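Local coordinates for protein UDP-glucose:anthocyanidin 3-O-glucosyltransferase (Clitoria ternatea, PDB 4REL) that belongs to the plant glycosyltransferases of the two-domain GT-B fold, at residues S44-L49 / V61-D66; N77-L82 / T190-T195; T118-V123 / V129-F134. All blocks are in the same frame, centred on the assembly; numbering follows the deposited sequence.

Contact 1: S44-L49 / V61-D66; sequences SSNAFL and VFTISD
N46 on helix 44-49 faces T63 on strand 61-64, and the two short segments run roughly antiparallel, at 148°, with their axes 8.9 Å apart. They are the helix and the second strand of a beta-alpha-beta unit, strand 36-42, helix 43-50 and strand 59-64, at one edge of the seven-stranded parallel sheet of a Rossmann-like domain. N46 carries most of the contact. Its CG lies anti to its own carbonyl carbon (chi1 -71°), which turns the amide toward the strand. N46 ND2 donates to F62 O at 2.9 Å. This bond is fairly straight, 161° at the hydrogen. F62 O lies close to the amide plane of N46, but ND2 sits well above the carbonyl plane of F62. A second, weak bond runs from N46 ND2 to T63 OG1 at 3.1 Å. The one NH2 group thus holds a backbone and a side-chain oxygen of consecutive residues. The V61 side chain comes from the strand to meet that of N46 head-on, with V61 CG1 3.5 Å from N46 CG. F62 turns its CB away from the helix, and its side chain packs on helix 89-104. Near the start of the helix the link is through water. One water donates to D66 OD2 and accepts from S44 N. A second water, 2.6 Å from D66 OD2, also bonds S44 OG at 2.9 Å.

Contact 2: N77-L82 / T190-T195; sequences NPIEKL and TLFSRT. With KMP (3,5,7-trihydroxy-2-(4-hydroxyphenyl)-4H-chromen-4-one), chain B.
First torsions direct the side chains of F192 and L82 at each other. F192 holds CG anti to its backbone N (chi1 176°), which carries the ring toward helix 80-86. L82 holds CG anti to its carbonyl carbon (chi1 -44°), and its CD1 stands over one face of that ring, 3.7 Å from the F192 centroid and almost on the normal. This is a CH-pi contact. I79 packs at the base of the F192 side chain, crossing it at about a right angle. I79 CG2 is 4.0 Å from F192 CB and also touches T190 OG1. Both segments are the starts of helices, 80-86 and 191-197, and they line the KMP pocket of this GT-B fold protein. Each start is capped. T190 and S193 form a capping box: S193 N donates to T190 OG1 at 3.0 Å, and T190 N donates to S193 OG at 2.9 Å. In the other segment, N77 OD1 accepts from I79 N at 3.2 Å, with the donor above its carbonyl plane, and more weakly from E80 N. H17 and D181 hydrogen-bond the ligand from elsewhere in the pocket. L82 CD1 lies 3.5 Å from KMP C18, so one methyl touches both the F192 ring and the ligand. F192 meets KMP with its edge, F192 CZ being 3.4 Å from KMP O12.

Contact 3: T118-V123 / V129-F134; sequences TSSLLV and VPWIAF
W131 lays one face of its indole against L121 and offers its N-H to S120. The indole reaches the helix because CG is anti to the backbone N (chi1 -171°). L121 covers the ring with both backbone and side chain. L121 CA stands over the five-membered ring of W131, 3.7 Å from the centroid and 5° off the normal, a CH-pi contact. L121 CB lies over the fused bond, 3.8 Å from W131 CD2. With CG of L121 likewise turned opposite its backbone N, L121 CD1 reaches further along the indole, 3.8 Å from W131 CE3. The two side chains cross at about a right angle. The bond at the ring edge is short: W131 NE1 donates to S120 OG at 2.8 Å. The hydroxyl is tilted slightly from the ring plane. S120 OG is also hydrogen-bonded to V117 O. The indole nitrogen, the polar atom of this buried ring, is thereby satisfied, and the two bonds to OG fix the rotation of the serine. L121 N is 3.5 Å from W131 NE1, but both are donors and no bond forms. The contact joins the helix and second strand of the beta-alpha-beta unit 110-114, 119-127 and 131-135. W131 also touches I111 and A113 of strand 110-114, V202 of helix 199-202 packs on both W131 and L121, and L93 of helix 89-104 lies against S120.

How the contacts relate
Contacts 1 and 3 each join the helix and second strand of a beta-alpha-beta unit of the same seven-stranded sheet. Contact 1 lies at an edge strand, 59-64, is only partly buried and works mainly by amide hydrogen bonds and bridging waters. Contact 3 lies at an inner strand, 131-135, and its touching residues are all buried; an indole face packed on a helix dominates it. Contact 2 pairs two helix starts and has no hydrogen bond between its segments. It is also partly buried, is mainly apolar and is the one at the KMP pocket. It touches contact 3 through T195 CG2 and T118 OG1, 3.6 Å apart, whereas contact 1 touches neither of the others.

Contact 1: S44-L49 / V61-D66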
loop_
_atom_site.group_PDB
_atom_site.type_symbol
_atom_site.label_atom_id
_atom_site.label_comp_id
_atom_site.label_asym_id
_atom_site.label_seq_id
_atom_site.Cartn_x
_atom_site.Cartn_y
_atom_site.Cartn_z
ATOM N N SER A 44 -19.455 2.760 3.779
ATOM C CA SER A 44 -18.806 1.852 2.842
ATOM C C SER A 44 -17.466 1.303 3.354
ATOM O O SER A 44 -17.151 0.141 3.117
ATOM C CB SER A 44 -18.658 2.491 1.457
ATOM O OG SER A 44 -17.855 3.635 1.515
ATOM N N SER A 45 -16.683 2.115 4.063
ATOM C CA SER A 45 -15.394 1.619 4.546
ATOM C C SER A 45 -15.590 0.671 5.723
ATOM O O SER A 45 -14.832 -0.292 5.889
ATOM C CB SER A 45 -14.413 2.753 4.884
ATOM O OG SER A 45 -14.670 3.350 6.142
ATOM N N ASN A 46 -16.605 0.942 6.540
ATOM C CA ASN A 46 -16.902 0.061 7.664
ATOM C C ASN A 46 -17.446 -1.274 7.161
ATOM O O ASN A 46 -17.098 -2.327 7.688
ATOM C CB ASN A 46 -17.858 0.724 8.661
ATOM C CG ASN A 46 -17.194 1.844 9.456
ATOM O OD1 ASN A 46 -15.969 1.949 9.508
ATOM N ND2 ASN A 46 -18.010 2.671 10.104
ATOM N N ALA A 47 -18.268 -1.237 6.118
ATOM C CA ALA A 47 -18.765 -2.483 5.529
ATOM C C ALA A 47 -17.598 -3.322 5.014
ATOM O O ALA A 47 -17.543 -4.539 5.221
ATOM C CB ALA A 47 -19.734 -2.186 4.403
ATOM N N PHE A 48 -16.662 -2.653 4.351
ATOM C CA PHE A 48 -15.488 -3.301 3.780
ATOM C C PHE A 48 -14.652 -4.033 4.827
ATOM O O PHE A 48 -14.237 -5.166 4.601
ATOM C CB PHE A 48 -14.628 -2.276 3.040
ATOM C CG PHE A 48 -13.437 -2.866 2.348
ATOM C CD1 PHE A 48 -13.574 -3.504 1.124
ATOM C CD2 PHE A 48 -12.178 -2.767 2.909
ATOM C CE1 PHE A 48 -12.472 -4.033 0.473
ATOM C CE2 PHE A 48 -11.074 -3.298 2.268
ATOM C CZ PHE A 48 -11.220 -3.930 1.048
ATOM N N LEU A 49 -14.422 -3.400 5.976
ATOM C CA LEU A 49 -13.574 -3.985 7.015
ATOM C C LEU A 49 -14.280 -4.918 7.981
ATOM O O LEU A 49 -13.718 -5.929 8.380
ATOM C CB LEU A 49 -12.887 -2.899 7.854
ATOM C CG LEU A 49 -11.622 -2.252 7.297
ATOM C CD1 LEU A 49 -11.129 -1.191 8.283
ATOM C CD2 LEU A 49 -10.526 -3.282 7.008
ATOM N N VAL A 61 -16.651 0.751 16.504
ATOM C CA VAL A 61 -16.686 1.292 15.148
ATOM C C VAL A 61 -17.766 2.356 15.027
ATOM O O VAL A 61 -18.901 2.154 15.468
ATOM C CB VAL A 61 -16.925 0.167 14.133
ATOM C CG1 VAL A 61 -17.074 0.735 12.723
ATOM C CG2 VAL A 61 -15.773 -0.826 14.187
ATOM N N PHE A 62 -17.404 3.502 14.453
ATOM C CA PHE A 62 -18.351 4.598 14.272
ATOM C C PHE A 62 -18.400 5.027 12.819
ATOM O O PHE A 62 -17.451 4.794 12.065
ATOM C CB PHE A 62 -17.992 5.771 15.192
ATOM C CG PHE A 62 -17.925 5.377 16.643
ATOM C CD1 PHE A 62 -19.083 5.265 17.390
ATOM C CD2 PHE A 62 -16.709 5.073 17.246
ATOM C CE1 PHE A 62 -19.035 4.869 18.710
ATOM C CE2 PHE A 62 -16.655 4.678 18.575
ATOM C CZ PHE A 62 -17.818 4.580 19.308
ATOM N N THR A 63 -19.513 5.637 12.427
ATOM C CA THR A 63 -19.735 5.973 11.021
ATOM C C THR A 63 -19.919 7.471 10.792
ATOM O O THR A 63 -20.734 8.116 11.456
ATOM C CB THR A 63 -20.975 5.251 10.488
ATOM O OG1 THR A 63 -20.819 3.835 10.663
ATOM C CG2 THR A 63 -21.192 5.557 9.008
ATOM N N ILE A 64 -19.173 8.009 9.829
ATOM C CA ILE A 64 -19.336 9.401 9.403
ATOM C C ILE A 64 -19.695 9.469 7.914
ATOM O O ILE A 64 -19.685 8.451 7.213
ATOM C CB ILE A 64 -18.085 10.246 9.681
ATOM C CG1 ILE A 64 -16.869 9.674 8.946
ATOM C CG2 ILE A 64 -17.825 10.344 11.189
ATOM C CD1 ILE A 64 -15.591 10.505 9.111
ATOM N N SER A 65 -20.015 10.666 7.436
ATOM C CA SER A 65 -20.423 10.845 6.036
ATOM C C SER A 65 -19.315 10.521 5.031
ATOM O O SER A 65 -18.139 10.771 5.297
ATOM C CB SER A 65 -20.883 12.289 5.805
ATOM O OG SER A 65 -21.237 12.489 4.442
ATOM N N ASP A 66 -19.691 9.982 3.868
ATOM C CA ASP A 66 -18.734 9.791 2.782
ATOM C C ASP A 66 -18.672 10.983 1.826
ATOM O O ASP A 66 -17.855 11.002 0.902
ATOM C CB ASP A 66 -18.999 8.486 2.011
ATOM C CG ASP A 66 -20.392 8.426 1.384
ATOM O OD1 ASP A 66 -21.121 9.441 1.367
ATOM O OD2 ASP A 66 -20.763 7.339 0.887
HETATM O O HOH W 1 -19.159 5.576 -0.166
HETATM O O HOH W 2 -20.470 5.312 2.868
#

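Contact 2: N77-L82 / T190-T195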
loop_
_atom_site.group_PDB
_atom_site.type_symbol
_atom_site.label_atom_id
_atom_site.label_comp_id
_atom_site.label_asym_id
_atom_site.label_seq_id
_atom_site.Cartn_x
_atom_site.Cartn_y
_atom_site.Cartn_z
ATOM N N ASN A 77 -14.133 7.263 -12.087
ATOM C CA ASN A 77 -12.729 7.609 -12.027
ATOM C C ASN A 77 -12.293 7.615 -10.569
ATOM O O ASN A 77 -13.056 8.025 -9.684
ATOM C CB ASN A 77 -12.447 8.936 -12.732
ATOM C CG ASN A 77 -12.676 10.134 -11.845
ATOM O OD1 ASN A 77 -11.789 10.546 -11.095
ATOM N ND2 ASN A 77 -13.859 10.720 -11.947
ATOM N N PRO A 78 -11.067 7.153 -10.311
ATOM C CA PRO A 78 -10.664 6.780 -8.953
ATOM C C PRO A 78 -10.464 7.958 -8.004
ATOM O O PRO A 78 -10.154 7.728 -6.842
ATOM C CB PRO A 78 -9.324 6.076 -9.183
ATOM C CG PRO A 78 -8.756 6.777 -10.381
ATOM C CD PRO A 78 -9.943 7.074 -11.264
ATOM N N ILE A 79 -10.623 9.187 -8.475
ATOM C CA ILE A 79 -10.330 10.330 -7.619
ATOM C C ILE A 79 -11.589 10.972 -7.040
ATOM O O ILE A 79 -11.550 11.554 -5.952
ATOM C CB ILE A 79 -9.492 11.389 -8.355
ATOM C CG1 ILE A 79 -8.238 10.742 -8.951
ATOM C CG2 ILE A 79 -9.055 12.495 -7.407
ATOM C CD1 ILE A 79 -7.378 10.043 -7.910
ATOM N N GLU A 80 -12.703 10.873 -7.760
ATOM C CA GLU A 80 -13.916 11.586 -7.341
ATOM C C GLU A 80 -14.355 11.288 -5.910
ATOM O O GLU A 80 -14.582 12.214 -5.124
ATOM C CB GLU A 80 -15.091 11.338 -8.288
ATOM C CG GLU A 80 -16.346 12.048 -7.789
ATOM C CD GLU A 80 -17.434 12.169 -8.828
ATOM O OE1 GLU A 80 -17.195 11.808 -9.998
ATOM O OE2 GLU A 80 -18.538 12.623 -8.460
ATOM N N LYS A 81 -14.470 10.010 -5.557
ATOM C CA LYS A 81 -14.922 9.678 -4.207
ATOM C C LYS A 81 -13.933 10.133 -3.145
ATOM O O LYS A 81 -14.336 10.455 -2.016
ATOM C CB LYS A 81 -15.220 8.183 -4.068
ATOM C CG LYS A 81 -16.524 7.768 -4.755
ATOM C CD LYS A 81 -16.706 6.261 -4.724
ATOM C CE LYS A 81 -18.106 5.875 -5.168
ATOM N NZ LYS A 81 -18.234 4.402 -5.327
ATOM N N LEU A 82 -12.650 10.164 -3.497
ATOM C CA LEU A 82 -11.624 10.674 -2.583
ATOM C C LEU A 82 -11.850 12.162 -2.323
ATOM O O LEU A 82 -11.839 12.606 -1.175
ATOM C CB LEU A 82 -10.203 10.468 -3.125
ATOM C CG LEU A 82 -9.770 9.152 -3.769
ATOM C CD1 LEU A 82 -8.266 9.154 -4.014
ATOM C CD2 LEU A 82 -10.160 7.956 -2.952
ATOM N N THR A 190 -6.607 18.558 -8.047
ATOM C CA THR A 190 -7.828 18.092 -7.410
ATOM C C THR A 190 -7.696 18.328 -5.917
ATOM O O THR A 190 -6.594 18.586 -5.429
ATOM C CB THR A 190 -8.063 16.597 -7.675
ATOM O OG1 THR A 190 -6.966 15.843 -7.140
ATOM C CG2 THR A 190 -8.192 16.327 -9.183
ATOM N N LEU A 191 -8.803 18.246 -5.186
ATOM C CA LEU A 191 -8.715 18.400 -3.739
ATOM C C LEU A 191 -7.772 17.341 -3.186
ATOM O O LEU A 191 -7.008 17.599 -2.253
ATOM C CB LEU A 191 -10.100 18.295 -3.082
ATOM C CG LEU A 191 -10.100 18.289 -1.554
ATOM C CD1 LEU A 191 -9.454 19.545 -1.007
ATOM C CD2 LEU A 191 -11.535 18.164 -1.039
ATOM N N PHE A 192 -7.798 16.157 -3.790
ATOM C CA PHE A 192 -6.911 15.073 -3.374
ATOM C C PHE A 192 -5.449 15.432 -3.626
ATOM O O PHE A 192 -4.604 15.257 -2.750
ATOM C CB PHE A 192 -7.289 13.775 -4.092
ATOM C CG PHE A 192 -6.373 12.623 -3.800
ATOM C CD1 PHE A 192 -6.309 12.070 -2.531
ATOM C CD2 PHE A 192 -5.597 12.072 -4.806
ATOM C CE1 PHE A 192 -5.474 10.996 -2.263
ATOM C CE2 PHE A 192 -4.757 10.999 -4.544
ATOM C CZ PHE A 192 -4.699 10.460 -3.271
ATOM N N SER A 193 -5.135 15.942 -4.814
ATOM C CA SER A 193 -3.740 16.285 -5.093
ATOM C C SER A 193 -3.254 17.414 -4.197
ATOM O O SER A 193 -2.105 17.401 -3.751
ATOM C CB SER A 193 -3.498 16.619 -6.574
ATOM O OG SER A 193 -4.027 17.886 -6.916
ATOM N N ARG A 194 -4.119 18.389 -3.924
ATOM C CA ARG A 194 -3.759 19.507 -3.056
ATOM C C ARG A 194 -3.494 19.040 -1.632
ATOM O O ARG A 194 -2.599 19.548 -0.947
ATOM C CB ARG A 194 -4.863 20.566 -3.059
ATOM C CG ARG A 194 -5.065 21.222 -4.416
ATOM C CD ARG A 194 -6.113 22.326 -4.356
ATOM N NE ARG A 194 -6.269 23.003 -5.641
ATOM C CZ ARG A 194 -7.216 22.712 -6.531
ATOM N NH1 ARG A 194 -8.101 21.758 -6.274
ATOM N NH2 ARG A 194 -7.278 23.378 -7.675
ATOM N N THR A 195 -4.287 18.074 -1.191
ATOM C CA THR A 195 -4.112 17.472 0.125
ATOM C C THR A 195 -2.754 16.757 0.223
ATOM O O THR A 195 -2.001 16.958 1.184
ATOM C CB THR A 195 -5.269 16.500 0.424
ATOM O OG1 THR A 195 -6.505 17.230 0.451
ATOM C CG2 THR A 195 -5.070 15.824 1.752
HETATM C C1 KMP B . 0.489 9.276 -4.569
HETATM C C2 KMP B . 0.275 8.230 -3.687
HETATM C C3 KMP B . -1.062 7.600 -3.639
HETATM C C4 KMP B . -2.126 8.098 -4.534
HETATM C C5 KMP B . -1.816 9.155 -5.381
HETATM C C6 KMP B . -0.540 9.725 -5.395
HETATM C C9 KMP B . -1.348 6.476 -2.718
HETATM C C10 KMP B . -2.714 5.906 -2.734
HETATM C C11 KMP B . -3.725 6.488 -3.677
HETATM C C14 KMP B . -5.127 5.971 -3.763
HETATM C C15 KMP B . -5.664 5.115 -2.803
HETATM C C16 KMP B . -6.966 4.655 -2.918
HETATM C C17 KMP B . -7.745 5.044 -3.997
HETATM C C18 KMP B . -7.220 5.900 -4.957
HETATM C C19 KMP B . -5.917 6.362 -4.836
HETATM O O12 KMP B . -3.380 7.532 -4.514
HETATM O O13 KMP B . -0.457 6.035 -1.954
HETATM O O24 KMP B . -9.023 4.586 -4.107
HETATM O O27 KMP B . -2.988 4.866 -1.899
HETATM O O29 KMP B . -0.294 10.759 -6.245
HETATM O O30 KMP B . 1.266 7.777 -2.870
#

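Contact 3: T118-V123 / V129-F134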
loop_
_atom_site.group_PDB
_atom_site.type_symbol
_atom_site.label_atom_id
_atom_site.label_comp_id
_atom_site.label_asym_id
_atom_site.label_seq_id
_atom_site.Cartn_x
_atom_site.Cartn_y
_atom_site.Cartn_z
ATOM N N THR A 118 -5.757 14.849 6.237
ATOM C CA THR A 118 -5.047 15.948 6.882
ATOM C C THR A 118 -5.960 16.802 7.756
ATOM O O THR A 118 -5.488 17.455 8.684
ATOM C CB THR A 118 -4.331 16.836 5.861
ATOM O OG1 THR A 118 -5.307 17.408 4.984
ATOM C CG2 THR A 118 -3.330 16.002 5.043
ATOM N N SER A 119 -7.261 16.796 7.474
ATOM C CA SER A 119 -8.211 17.523 8.327
ATOM C C SER A 119 -8.206 17.002 9.769
ATOM O O SER A 119 -8.595 17.718 10.693
ATOM C CB SER A 119 -9.631 17.462 7.757
ATOM O OG SER A 119 -9.731 18.263 6.591
ATOM N N SER A 120 -7.775 15.759 9.966
ATOM C CA SER A 120 -7.744 15.210 11.320
ATOM C C SER A 120 -6.666 15.855 12.187
ATOM O O SER A 120 -6.739 15.799 13.413
ATOM C CB SER A 120 -7.629 13.675 11.316
ATOM O OG SER A 120 -6.376 13.253 10.823
ATOM N N LEU A 121 -5.670 16.487 11.566
ATOM C CA LEU A 121 -4.694 17.229 12.353
ATOM C C LEU A 121 -5.349 18.450 12.986
ATOM O O LEU A 121 -5.067 18.783 14.144
ATOM C CB LEU A 121 -3.486 17.636 11.493
ATOM C CG LEU A 121 -2.524 18.659 12.114
ATOM C CD1 LEU A 121 -1.863 18.148 13.380
ATOM C CD2 LEU A 121 -1.467 19.039 11.074
ATOM N N LEU A 122 -6.229 19.109 12.236
ATOM C CA LEU A 122 -6.973 20.251 12.763
ATOM C C LEU A 122 -7.825 19.810 13.941
ATOM O O LEU A 122 -7.948 20.533 14.944
ATOM C CB LEU A 122 -7.877 20.857 11.690
ATOM C CG LEU A 122 -7.227 21.472 10.463
ATOM C CD1 LEU A 122 -8.307 21.955 9.495
ATOM C CD2 LEU A 122 -6.309 22.611 10.878
ATOM N N VAL A 123 -8.403 18.616 13.821
ATOM C CA VAL A 123 -9.238 18.054 14.884
ATOM C C VAL A 123 -8.386 17.817 16.130
ATOM O O VAL A 123 -8.783 18.156 17.247
ATOM C CB VAL A 123 -9.909 16.735 14.435
ATOM C CG1 VAL A 123 -10.621 16.049 15.602
ATOM C CG2 VAL A 123 -10.903 17.009 13.316
ATOM N N VAL A 129 -4.690 17.297 21.508
ATOM C CA VAL A 129 -4.168 15.941 21.697
ATOM C C VAL A 129 -3.117 15.663 20.633
ATOM O O VAL A 129 -3.128 16.290 19.569
ATOM C CB VAL A 129 -5.287 14.859 21.589
ATOM C CG1 VAL A 129 -6.355 15.063 22.659
ATOM C CG2 VAL A 129 -5.908 14.860 20.185
ATOM N N PRO A 130 -2.205 14.717 20.906
ATOM C CA PRO A 130 -1.230 14.363 19.870
ATOM C C PRO A 130 -1.865 13.783 18.609
ATOM O O PRO A 130 -2.881 13.073 18.670
ATOM C CB PRO A 130 -0.348 13.312 20.553
ATOM C CG PRO A 130 -1.099 12.867 21.771
ATOM C CD PRO A 130 -1.941 14.031 22.185
ATOM N N TRP A 131 -1.253 14.090 17.469
ATOM C CA TRP A 131 -1.688 13.559 16.189
ATOM C C TRP A 131 -0.606 12.641 15.639
ATOM O O TRP A 131 0.539 13.058 15.418
ATOM C CB TRP A 131 -1.937 14.701 15.198
ATOM C CG TRP A 131 -2.591 14.271 13.907
ATOM C CD1 TRP A 131 -3.849 13.773 13.751
ATOM C CD2 TRP A 131 -2.010 14.321 12.594
ATOM N NE1 TRP A 131 -4.093 13.507 12.418
ATOM C CE2 TRP A 131 -2.978 13.840 11.690
ATOM C CE3 TRP A 131 -0.767 14.742 12.097
ATOM C CZ2 TRP A 131 -2.744 13.755 10.314
ATOM C CZ3 TRP A 131 -0.539 14.663 10.730
ATOM C CH2 TRP A 131 -1.519 14.170 9.856
ATOM N N ILE A 132 -0.969 11.383 15.433
ATOM C CA ILE A 132 -0.030 10.382 14.953
ATOM C C ILE A 132 -0.440 10.025 13.535
ATOM O O ILE A 132 -1.553 9.565 13.303
ATOM C CB ILE A 132 -0.057 9.129 15.841
ATOM C CG1 ILE A 132 0.387 9.488 17.265
ATOM C CG2 ILE A 132 0.818 8.035 15.246
ATOM C CD1 ILE A 132 0.269 8.349 18.264
ATOM N N ALA A 133 0.453 10.268 12.579
ATOM C CA ALA A 133 0.141 10.022 11.174
ATOM C C ALA A 133 0.617 8.633 10.752
ATOM O O ALA A 133 1.740 8.220 11.078
ATOM C CB ALA A 133 0.756 11.106 10.280
ATOM N N PHE A 134 -0.244 7.916 10.032
ATOM C CA PHE A 134 0.055 6.553 9.588
ATOM C C PHE A 134 0.309 6.592 8.082
ATOM O O PHE A 134 -0.445 7.235 7.337
ATOM C CB PHE A 134 -1.136 5.638 9.924
ATOM C CG PHE A 134 -0.966 4.195 9.483
ATOM C CD1 PHE A 134 -0.011 3.378 10.076
ATOM C CD2 PHE A 134 -1.797 3.652 8.500
ATOM C CE1 PHE A 134 0.121 2.044 9.691
ATOM C CE2 PHE A 134 -1.671 2.312 8.107
ATOM C CZ PHE A 134 -0.699 1.510 8.711
#